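Local coordinates for protein putative thiosulfate sulfurtransferase YOR285W (Saccharomyces cerevisiae, PDB 3D1P) that transfers sulfane sulfur from thiosulfate to glutathione, producing S-sulfanylglutathione for mitochondrial hydrogen sulfide metabolism, at residues I61-D75 with Q82-F96. Numbering follows the deposited sequence.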
ATOM      1  N   ILE A  61      -5.761  -1.839   1.466  1.00  5.05           N
ATOM      2  CA  ILE A  61      -6.341  -2.144   0.168  1.00  5.46           C
ATOM      3  C   ILE A  61      -5.345  -2.946  -0.648  1.00  5.12           C
ATOM      4  O   ILE A  61      -4.144  -2.908  -0.407  1.00  5.56           O
ATOM      5  CB  ILE A  61      -6.798  -0.878  -0.586  1.00  5.64           C
ATOM      6  CG1 ILE A  61      -5.612   0.013  -1.012  1.00  5.75           C
ATOM      7  CG2 ILE A  61      -7.828  -0.132   0.260  1.00  7.78           C
ATOM      8  CD1 ILE A  61      -6.019   1.172  -1.915  1.00  6.86           C
ATOM      9  N   ASN A  62      -5.871  -3.703  -1.611  1.00  4.89           N
ATOM     10  CA  ASN A  62      -5.029  -4.506  -2.498  1.00  4.46           C
ATOM     11  C   ASN A  62      -5.149  -3.937  -3.909  1.00  4.77           C
ATOM     12  O   ASN A  62      -6.215  -3.913  -4.501  1.00  5.91           O
ATOM     13  CB  ASN A  62      -5.498  -5.952  -2.468  1.00  5.06           C
ATOM     14  CG  ASN A  62      -4.622  -6.906  -3.284  1.00  4.91           C
ATOM     15  OD1 ASN A  62      -5.114  -7.905  -3.835  1.00  6.38           O
ATOM     16  ND2 ASN A  62      -3.318  -6.692  -3.297  1.00  5.05           N
ATOM     17  N   VAL A  63      -4.012  -3.469  -4.445  1.00  4.55           N
ATOM     18  CA  VAL A  63      -3.955  -2.917  -5.799  1.00  4.66           C
ATOM     19  C   VAL A  63      -2.778  -3.608  -6.504  1.00  4.33           C
ATOM     20  O   VAL A  63      -1.658  -3.102  -6.513  1.00  4.71           O
ATOM     21  CB  VAL A  63      -3.807  -1.391  -5.828  1.00  5.22           C
ATOM     22  CG1 VAL A  63      -3.935  -0.910  -7.273  1.00  5.91           C
ATOM     23  CG2 VAL A  63      -4.875  -0.729  -4.939  1.00  6.23           C
ATOM     24  N   PRO A  64      -3.010  -4.812  -7.013  1.00  4.83           N
ATOM     25  CA  PRO A  64      -1.890  -5.649  -7.460  1.00  4.78           C
ATOM     26  C   PRO A  64      -1.014  -5.001  -8.528  1.00  4.83           C
ATOM     27  O   PRO A  64      -1.493  -4.584  -9.590  1.00  6.06           O
ATOM     28  CB  PRO A  64      -2.597  -6.894  -8.021  1.00  5.14           C
ATOM     29  CG  PRO A  64      -3.901  -6.974  -7.229  1.00  5.58           C
ATOM     30  CD  PRO A  64      -4.302  -5.532  -7.067  1.00  5.10           C
ATOM     31  N   TYR A  65       0.314  -5.001  -8.293  1.00  5.06           N
ATOM     32  CA  TYR A  65       1.223  -4.369  -9.226  1.00  5.19           C
ATOM     33  C   TYR A  65       1.489  -5.243 -10.452  1.00  5.36           C
ATOM     34  O   TYR A  65       1.441  -4.756 -11.565  1.00  7.60           O
ATOM     35  CB  TYR A  65       2.530  -3.960  -8.543  1.00  5.62           C
ATOM     36  CG  TYR A  65       3.435  -3.242  -9.497  1.00  6.04           C
ATOM     37  CD1 TYR A  65       3.153  -1.951  -9.895  1.00  7.21           C
ATOM     38  CD2 TYR A  65       4.556  -3.863 -10.031  1.00  8.62           C
ATOM     39  CE1 TYR A  65       3.956  -1.287 -10.848  1.00  9.84           C
ATOM     40  CE2 TYR A  65       5.327  -3.220 -10.961  1.00 11.40           C
ATOM     41  CZ  TYR A  65       5.023  -1.940 -11.357  1.00 11.36           C
ATOM     42  OH  TYR A  65       5.826  -1.315 -12.288  1.00 14.93           O
ATOM     43  N   ARG A  66       1.769  -6.523 -10.230  1.00  5.70           N
ATOM     44  CA  ARG A  66       2.081  -7.440 -11.323  1.00  5.86           C
ATOM     45  C   ARG A  66       0.962  -7.508 -12.361  1.00  6.43           C
ATOM     46  O   ARG A  66       1.216  -7.469 -13.564  1.00  7.67           O
ATOM     47  CB  ARG A  66       2.378  -8.838 -10.779  1.00  7.66           C
ATOM     48  CG  ARG A  66       3.830  -9.055 -10.384  1.00  9.54           C
ATOM     49  CD  ARG A  66       4.030 -10.420  -9.746  0.80 10.84           C
ATOM     50  NE  ARG A  66       3.901 -11.503 -10.717  0.80 12.36           N
ATOM     51  CZ  ARG A  66       4.822 -11.803 -11.627  0.80 14.16           C
ATOM     52  NH1 ARG A  66       5.946 -11.103 -11.693  0.80 15.06           N
ATOM     53  NH2 ARG A  66       4.620 -12.806 -12.472  0.80 13.94           N
ATOM     54  N   SER A  67      -0.274  -7.616 -11.886  1.00  5.24           N
ATOM     55  CA  SER A  67      -1.422  -7.740 -12.756  1.00  6.08           C
ATOM     56  C   SER A  67      -2.100  -6.419 -13.113  1.00  5.88           C
ATOM     57  O   SER A  67      -2.886  -6.406 -14.060  1.00  7.16           O
ATOM     58  CB  SER A  67      -2.392  -8.771 -12.232  1.00  7.36           C
ATOM     59  OG  SER A  67      -2.782  -8.467 -10.928  1.00  7.49           O
ATOM     60  N   HIS A  68      -1.772  -5.337 -12.411  1.00  5.81           N
ATOM     61  CA  HIS A  68      -2.313  -4.019 -12.698  1.00  5.91           C
ATOM     62  C   HIS A  68      -1.225  -2.959 -12.490  1.00  6.23           C
ATOM     63  O   HIS A  68      -1.381  -2.060 -11.648  1.00  6.38           O
ATOM     64  CB  HIS A  68      -3.548  -3.707 -11.833  1.00  6.58           C
ATOM     65  CG  HIS A  68      -4.651  -4.645 -12.052  1.00  7.46           C
ATOM     66  ND1 HIS A  68      -5.539  -4.497 -13.095  1.00  9.92           N
ATOM     67  CD2 HIS A  68      -5.024  -5.762 -11.395  1.00  9.74           C
ATOM     68  CE1 HIS A  68      -6.432  -5.463 -13.047  1.00 11.96           C
ATOM     69  NE2 HIS A  68      -6.129  -6.257 -12.043  1.00 12.70           N
ATOM     70  N   PRO A  69      -0.128  -3.003 -13.244  1.00  6.13           N
ATOM     71  CA  PRO A  69       0.984  -2.074 -12.968  1.00  7.07           C
ATOM     72  C   PRO A  69       0.651  -0.620 -13.203  1.00  7.79           C
ATOM     73  O   PRO A  69       1.288   0.281 -12.639  1.00  8.93           O
ATOM     74  CB  PRO A  69       2.096  -2.578 -13.894  1.00  8.41           C
ATOM     75  CG  PRO A  69       1.349  -3.268 -15.012  1.00  8.62           C
ATOM     76  CD  PRO A  69       0.193  -3.972 -14.303  1.00  6.77           C
ATOM     77  N   ASP A  70      -0.303  -0.380 -14.099  1.00  7.90           N
ATOM     78  CA  ASP A  70      -0.824   0.943 -14.425  1.00  8.22           C
ATOM     79  C   ASP A  70      -1.940   1.423 -13.548  1.00  7.09           C
ATOM     80  O   ASP A  70      -2.478   2.480 -13.818  1.00  7.91           O
ATOM     81  CB  ASP A  70      -1.379   0.943 -15.887  1.00 10.32           C
ATOM     82  CG  ASP A  70      -2.491  -0.134 -16.108  1.00 12.66           C
ATOM     83  OD1 ASP A  70      -2.557  -1.222 -15.365  1.00 14.07           O
ATOM     84  OD2 ASP A  70      -3.240   0.078 -17.116  1.00 16.93           O
ATOM     85  N   ALA A  71      -2.310   0.678 -12.503  1.00  6.89           N
ATOM     86  CA  ALA A  71      -3.480   1.025 -11.744  1.00  6.32           C
ATOM     87  C   ALA A  71      -3.450   2.482 -11.285  1.00  6.32           C
ATOM     88  O   ALA A  71      -4.441   3.187 -11.427  1.00  7.16           O
ATOM     89  CB  ALA A  71      -3.614   0.135 -10.509  1.00  6.74           C
ATOM     90  N   PHE A  72      -2.323   2.931 -10.743  1.00  6.20           N
ATOM     91  CA  PHE A  72      -2.291   4.265 -10.189  1.00  7.02           C
ATOM     92  C   PHE A  72      -2.193   5.377 -11.217  1.00  7.74           C
ATOM     93  O   PHE A  72      -2.191   6.551 -10.832  1.00 10.61           O
ATOM     94  CB  PHE A  72      -1.246   4.391  -9.083  1.00  7.43           C
ATOM     95  CG  PHE A  72      -1.750   3.810  -7.786  1.00  6.23           C
ATOM     96  CD1 PHE A  72      -2.642   4.545  -7.012  1.00  7.50           C
ATOM     97  CD2 PHE A  72      -1.435   2.531  -7.384  1.00  6.47           C
ATOM     98  CE1 PHE A  72      -3.215   4.019  -5.884  1.00  8.63           C
ATOM     99  CE2 PHE A  72      -1.987   1.998  -6.242  1.00  7.11           C
ATOM    100  CZ  PHE A  72      -2.891   2.752  -5.483  1.00  7.95           C
ATOM    101  N   ALA A  73      -2.198   5.014 -12.504  1.00  7.31           N
ATOM    102  CA  ALA A  73      -2.308   5.956 -13.605  1.00  7.83           C
ATOM    103  C   ALA A  73      -3.723   6.031 -14.155  1.00  8.56           C
ATOM    104  O   ALA A  73      -3.994   6.841 -15.044  1.00 10.70           O
ATOM    105  CB  ALA A  73      -1.344   5.580 -14.727  1.00  8.88           C
ATOM    106  N   LEU A  74      -4.655   5.227 -13.654  1.00  8.50           N
ATOM    107  CA  LEU A  74      -6.010   5.209 -14.190  1.00  8.80           C
ATOM    108  C   LEU A  74      -6.874   6.299 -13.597  1.00  9.91           C
ATOM    109  O   LEU A  74      -6.750   6.645 -12.434  1.00 10.83           O
ATOM    110  CB  LEU A  74      -6.665   3.851 -13.881  1.00  8.41           C
ATOM    111  CG  LEU A  74      -5.941   2.641 -14.448  1.00  8.90           C
ATOM    112  CD1 LEU A  74      -6.612   1.356 -13.998  1.00  9.06           C
ATOM    113  CD2 LEU A  74      -5.824   2.700 -15.964  1.00 11.36           C
ATOM    114  N   ASP A  75      -7.794   6.802 -14.402  1.00 11.38           N
ATOM    115  CA  ASP A  75      -8.802   7.725 -13.870  1.00 12.23           C
ATOM    116  C   ASP A  75      -9.744   6.978 -12.910  1.00 12.37           C
ATOM    117  O   ASP A  75      -9.745   5.739 -12.873  1.00 11.95           O
ATOM    118  CB  ASP A  75      -9.551   8.418 -14.991  1.00 13.44           C
ATOM    119  CG  ASP A  75     -10.525   7.515 -15.679  1.00 14.52           C
ATOM    120  OD1 ASP A  75     -11.410   6.909 -15.034  1.00 16.72           O
ATOM    121  OD2 ASP A  75     -10.471   7.432 -16.923  1.00 19.77           O
ATOM    122  N   GLN A  82     -11.196  -1.730 -13.298  1.00  8.48           N
ATOM    123  CA  GLN A  82     -10.099  -2.649 -13.383  1.00  9.68           C
ATOM    124  C   GLN A  82      -9.786  -3.334 -12.058  1.00  9.17           C
ATOM    125  O   GLN A  82      -9.449  -4.516 -12.044  1.00 11.34           O
ATOM    126  CB  GLN A  82      -8.877  -1.927 -13.937  1.00  9.86           C
ATOM    127  CG  GLN A  82      -9.102  -1.424 -15.423  1.00 12.49           C
ATOM    128  CD  GLN A  82      -9.460  -2.500 -16.499  1.00 12.54           C
ATOM    129  OE1 GLN A  82      -9.001  -3.612 -16.377  1.00 15.24           O
ATOM    130  NE2 GLN A  82     -10.251  -2.135 -17.571  1.00 13.84           N
ATOM    131  N   ILE A  83      -9.827  -2.581 -10.963  1.00  8.72           N
ATOM    132  CA  ILE A  83      -9.376  -3.066  -9.667  1.00  9.26           C
ATOM    133  C   ILE A  83     -10.520  -3.549  -8.804  1.00  9.94           C
ATOM    134  O   ILE A  83     -10.312  -4.414  -7.979  1.00 13.92           O
ATOM    135  CB  ILE A  83      -8.584  -1.946  -8.931  1.00  9.41           C
ATOM    136  CG1 ILE A  83      -7.521  -1.355  -9.844  1.00  9.94           C
ATOM    137  CG2 ILE A  83      -7.944  -2.466  -7.638  1.00 11.05           C
ATOM    138  CD1 ILE A  83      -6.496  -2.314 -10.391  1.00 12.33           C
ATOM    139  N   GLY A  84     -11.708  -3.003  -8.988  1.00  9.29           N
ATOM    140  CA  GLY A  84     -12.874  -3.410  -8.221  1.00  9.83           C
ATOM    141  C   GLY A  84     -13.132  -2.679  -6.926  1.00  8.85           C
ATOM    142  O   GLY A  84     -14.054  -3.055  -6.211  1.00 11.00           O
ATOM    143  N   ILE A  85     -12.308  -1.673  -6.629  1.00  8.30           N
ATOM    144  CA  ILE A  85     -12.456  -0.821  -5.480  1.00  8.21           C
ATOM    145  C   ILE A  85     -12.260   0.611  -5.953  1.00  7.46           C
ATOM    146  O   ILE A  85     -11.708   0.852  -7.016  1.00  8.38           O
ATOM    147  CB  ILE A  85     -11.446  -1.171  -4.369  1.00  8.29           C
ATOM    148  CG1 ILE A  85     -10.004  -0.944  -4.841  1.00  9.73           C
ATOM    149  CG2 ILE A  85     -11.722  -2.571  -3.883  1.00 10.74           C
ATOM    150  CD1 ILE A  85      -8.975  -1.097  -3.708  1.00  9.86           C
ATOM    151  N   PRO A  86     -12.689   1.598  -5.162  1.00  8.01           N
ATOM    152  CA  PRO A  86     -12.530   2.993  -5.562  1.00  8.48           C
ATOM    153  C   PRO A  86     -11.073   3.415  -5.583  1.00  7.80           C
ATOM    154  O   PRO A  86     -10.241   2.959  -4.786  1.00  8.34           O
ATOM    155  CB  PRO A  86     -13.299   3.791  -4.479  1.00  9.49           C
ATOM    156  CG  PRO A  86     -14.254   2.796  -3.941  1.00 10.38           C
ATOM    157  CD  PRO A  86     -13.493   1.499  -3.941  1.00  9.31           C
ATOM    158  N   LYS A  87     -10.786   4.333  -6.486  1.00  7.88           N
ATOM    159  CA  LYS A  87      -9.454   4.902  -6.560  0.80  7.54           C
ATOM    160  C   LYS A  87      -9.177   5.720  -5.301  1.00  7.42           C
ATOM    161  O   LYS A  87      -9.980   6.555  -4.916  1.00  9.42           O
ATOM    162  CB  LYS A  87      -9.348   5.804  -7.778  0.80  8.13           C
ATOM    163  CG  LYS A  87      -7.943   6.304  -8.010  0.80  8.63           C
ATOM    164  CD  LYS A  87      -7.810   7.148  -9.277  0.80  9.77           C
ATOM    165  CE  LYS A  87      -6.395   7.682  -9.496  0.80 10.65           C
ATOM    166  NZ  LYS A  87      -6.329   8.654 -10.613  0.80 11.03           N
ATOM    167  N   PRO A  88      -8.041   5.480  -4.644  1.00  7.30           N
ATOM    168  CA  PRO A  88      -7.765   6.232  -3.429  1.00  7.45           C
ATOM    169  C   PRO A  88      -7.744   7.729  -3.651  1.00  7.42           C
ATOM    170  O   PRO A  88      -7.254   8.228  -4.677  1.00  7.76           O
ATOM    171  CB  PRO A  88      -6.378   5.717  -3.001  1.00  7.68           C
ATOM    172  CG  PRO A  88      -6.364   4.328  -3.507  1.00  7.88           C
ATOM    173  CD  PRO A  88      -7.052   4.414  -4.844  1.00  7.34           C
ATOM    174  N   ASP A  89      -8.193   8.445  -2.642  1.00  7.78           N
ATOM    175  CA  ASP A  89      -8.185   9.914  -2.640  1.00  8.01           C
ATOM    176  C   ASP A  89      -6.749  10.429  -2.652  1.00  8.28           C
ATOM    177  O   ASP A  89      -5.971  10.107  -1.752  1.00  8.32           O
ATOM    178  CB  ASP A  89      -8.916  10.317  -1.356  1.00  8.92           C
ATOM    179  CG  ASP A  89      -8.997  11.796  -1.100  1.00 10.72           C
ATOM    180  OD1 ASP A  89      -8.391  12.617  -1.806  1.00 11.95           O
ATOM    181  OD2 ASP A  89      -9.732  12.124  -0.144  1.00 14.30           O
ATOM    182  N   SER A  90      -6.413  11.273  -3.646  1.00  9.48           N
ATOM    183  CA  SER A  90      -5.052  11.768  -3.753  1.00 10.63           C
ATOM    184  C   SER A  90      -4.644  12.732  -2.658  1.00  9.42           C
ATOM    185  O   SER A  90      -3.464  13.040  -2.548  1.00 11.63           O
ATOM    186  CB  SER A  90      -4.750  12.313  -5.103  1.00 12.89           C
ATOM    187  OG  SER A  90      -5.549  13.438  -5.289  1.00 16.17           O
ATOM    188  N   ALA A  91      -5.582  13.209  -1.860  1.00  8.51           N
ATOM    189  CA  ALA A  91      -5.256  14.066  -0.734  1.00  9.11           C
ATOM    190  C   ALA A  91      -4.694  13.268   0.428  1.00  9.07           C
ATOM    191  O   ALA A  91      -4.158  13.867   1.353  1.00 11.24           O
ATOM    192  CB  ALA A  91      -6.515  14.828  -0.255  1.00 11.22           C
ATOM    193  N   LYS A  92      -4.852  11.947   0.430  1.00  7.03           N
ATOM    194  CA  LYS A  92      -4.400  11.117   1.523  0.80  6.87           C
ATOM    195  C   LYS A  92      -2.940  10.742   1.350  1.00  6.20           C
ATOM    196  O   LYS A  92      -2.374  10.839   0.274  1.00  7.57           O
ATOM    197  CB  LYS A  92      -5.255   9.862   1.574  0.80  6.68           C
ATOM    198  CG  LYS A  92      -6.703  10.154   1.980  0.80  7.06           C
ATOM    199  CD  LYS A  92      -7.495   8.876   2.150  0.80  8.08           C
ATOM    200  CE  LYS A  92      -8.962   9.062   2.503  0.80  8.53           C
ATOM    201  NZ  LYS A  92      -9.622   7.754   2.720  0.80 11.35           N
ATOM    202  N   GLU A  93      -2.344  10.278   2.451  1.00  5.90           N
ATOM    203  CA  GLU A  93      -1.034   9.650   2.407  1.00  5.79           C
ATOM    204  C   GLU A  93      -1.211   8.176   2.015  1.00  5.43           C
ATOM    205  O   GLU A  93      -1.895   7.441   2.721  1.00  7.19           O
ATOM    206  CB  GLU A  93      -0.347   9.695   3.768  1.00  6.18           C
ATOM    207  CG  GLU A  93       0.999   9.038   3.759  1.00  6.50           C
ATOM    208  CD  GLU A  93       1.697   8.956   5.106  1.00  6.24           C
ATOM    209  OE1 GLU A  93       1.117   9.328   6.131  1.00  9.44           O
ATOM    210  OE2 GLU A  93       2.855   8.478   5.118  1.00  8.01           O
ATOM    211  N   LEU A  94      -0.606   7.767   0.913  1.00  5.30           N
ATOM    212  CA  LEU A  94      -0.649   6.373   0.481  1.00  4.81           C
ATOM    213  C   LEU A  94       0.703   5.738   0.813  1.00  4.73           C
ATOM    214  O   LEU A  94       1.747   6.270   0.412  1.00  5.65           O
ATOM    215  CB  LEU A  94      -0.884   6.258  -1.024  1.00  5.24           C
ATOM    216  CG  LEU A  94      -2.349   6.273  -1.469  1.00  5.62           C
ATOM    217  CD1 LEU A  94      -3.094   7.579  -1.068  1.00  7.25           C
ATOM    218  CD2 LEU A  94      -2.420   6.028  -2.966  1.00  6.54           C
ATOM    219  N   ILE A  95       0.673   4.629   1.538  1.00  4.22           N
ATOM    220  CA  ILE A  95       1.872   3.923   1.972  1.00  4.07           C
ATOM    221  C   ILE A  95       1.950   2.618   1.186  1.00  3.87           C
ATOM    222  O   ILE A  95       1.081   1.771   1.326  1.00  4.97           O
ATOM    223  CB  ILE A  95       1.853   3.626   3.467  1.00  4.36           C
ATOM    224  CG1 ILE A  95       1.595   4.882   4.279  1.00  5.35           C
ATOM    225  CG2 ILE A  95       3.174   2.954   3.868  1.00  5.16           C
ATOM    226  CD1 ILE A  95       1.489   4.632   5.807  1.00  6.26           C
ATOM    227  N   PHE A  96       2.985   2.467   0.365  1.00  4.13           N
ATOM    228  CA  PHE A  96       3.078   1.364  -0.564  1.00  4.04           C
ATOM    229  C   PHE A  96       4.005   0.263  -0.065  1.00  4.15           C
ATOM    230  O   PHE A  96       5.093   0.533   0.470  1.00  4.70           O
ATOM    231  CB  PHE A  96       3.667   1.856  -1.887  1.00  4.72           C
ATOM    232  CG  PHE A  96       2.728   2.724  -2.640  1.00  5.07           C
ATOM    233  CD1 PHE A  96       1.871   2.188  -3.596  1.00  6.51           C
ATOM    234  CD2 PHE A  96       2.651   4.089  -2.375  1.00  5.56           C
ATOM    235  CE1 PHE A  96       0.985   3.012  -4.272  1.00  7.88           C
ATOM    236  CE2 PHE A  96       1.741   4.900  -3.046  1.00  6.93           C
ATOM    237  CZ  PHE A  96       0.905   4.339  -3.964  1.00  7.62           C
TER
HETATM  238  O   HOH W   1      -3.684   8.769 -11.170  1.00 15.66           O
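Phe-72 presents one ring face to the edge of Phe-96 in a T-shaped stack, with centroids 5.3 Å apart and planes at 79°. Phe-96 CE1 stands over the rim of that face, 3.7 Å from Phe-72 CE2, while Pro-88 CG lies at the edge of the Phe-72 ring, near its plane. Leu-94 CD2 reaches Phe-72 CE1 obliquely at 3.6 Å. These rings belong to the parallel alpha/beta core of the rhodanese fold: strand 93-97 supplies Phe-96 and Leu-94, Phe-72 sits in the 3-10 segment 71-73 after edge strand 61-62, and Val-110 of helix 102-112 also touches Phe-72. The Phe-96 side chain is about 8 Å from that of Cys-98, which forms the persulfide intermediate.

The second flat group, the imidazole of His-68, has Ile-83 CD1 over one face in a CH-pi contact, 3.4 Å from His-68 CG, and Gln-82 O approaches His-68 CE1 obliquely. Ile-83 CG1 is anti to its carbonyl carbon, and the bend at chi2 (-58°) brings CD1 between the imidazole, Ala-71 CB and Val-63 CG1. Replacing His-68 with alanine would probably leave that methyl without its aromatic cover and open a gap beside the end of helix 76-83. Nearer the strand, Ile-85 CD1 packs against Ile-61 CB at 3.8 Å, and Ile-61 CD1 meets Pro-88 CG.

Lys-87 supplies the direct hydrogen bond between the segments. In the conformer described, one of two deposited, its fully extended chain runs alongside Leu-74 O, with CD and CE both near that oxygen. There NZ donates to Leu-74 O over 2.7 Å, tilted 25° from the carbonyl plane, and a water that accepts from Lys-87 NZ donates in turn to Phe-72 O, the water oxygen lying 2.7 Å from Phe-72 O.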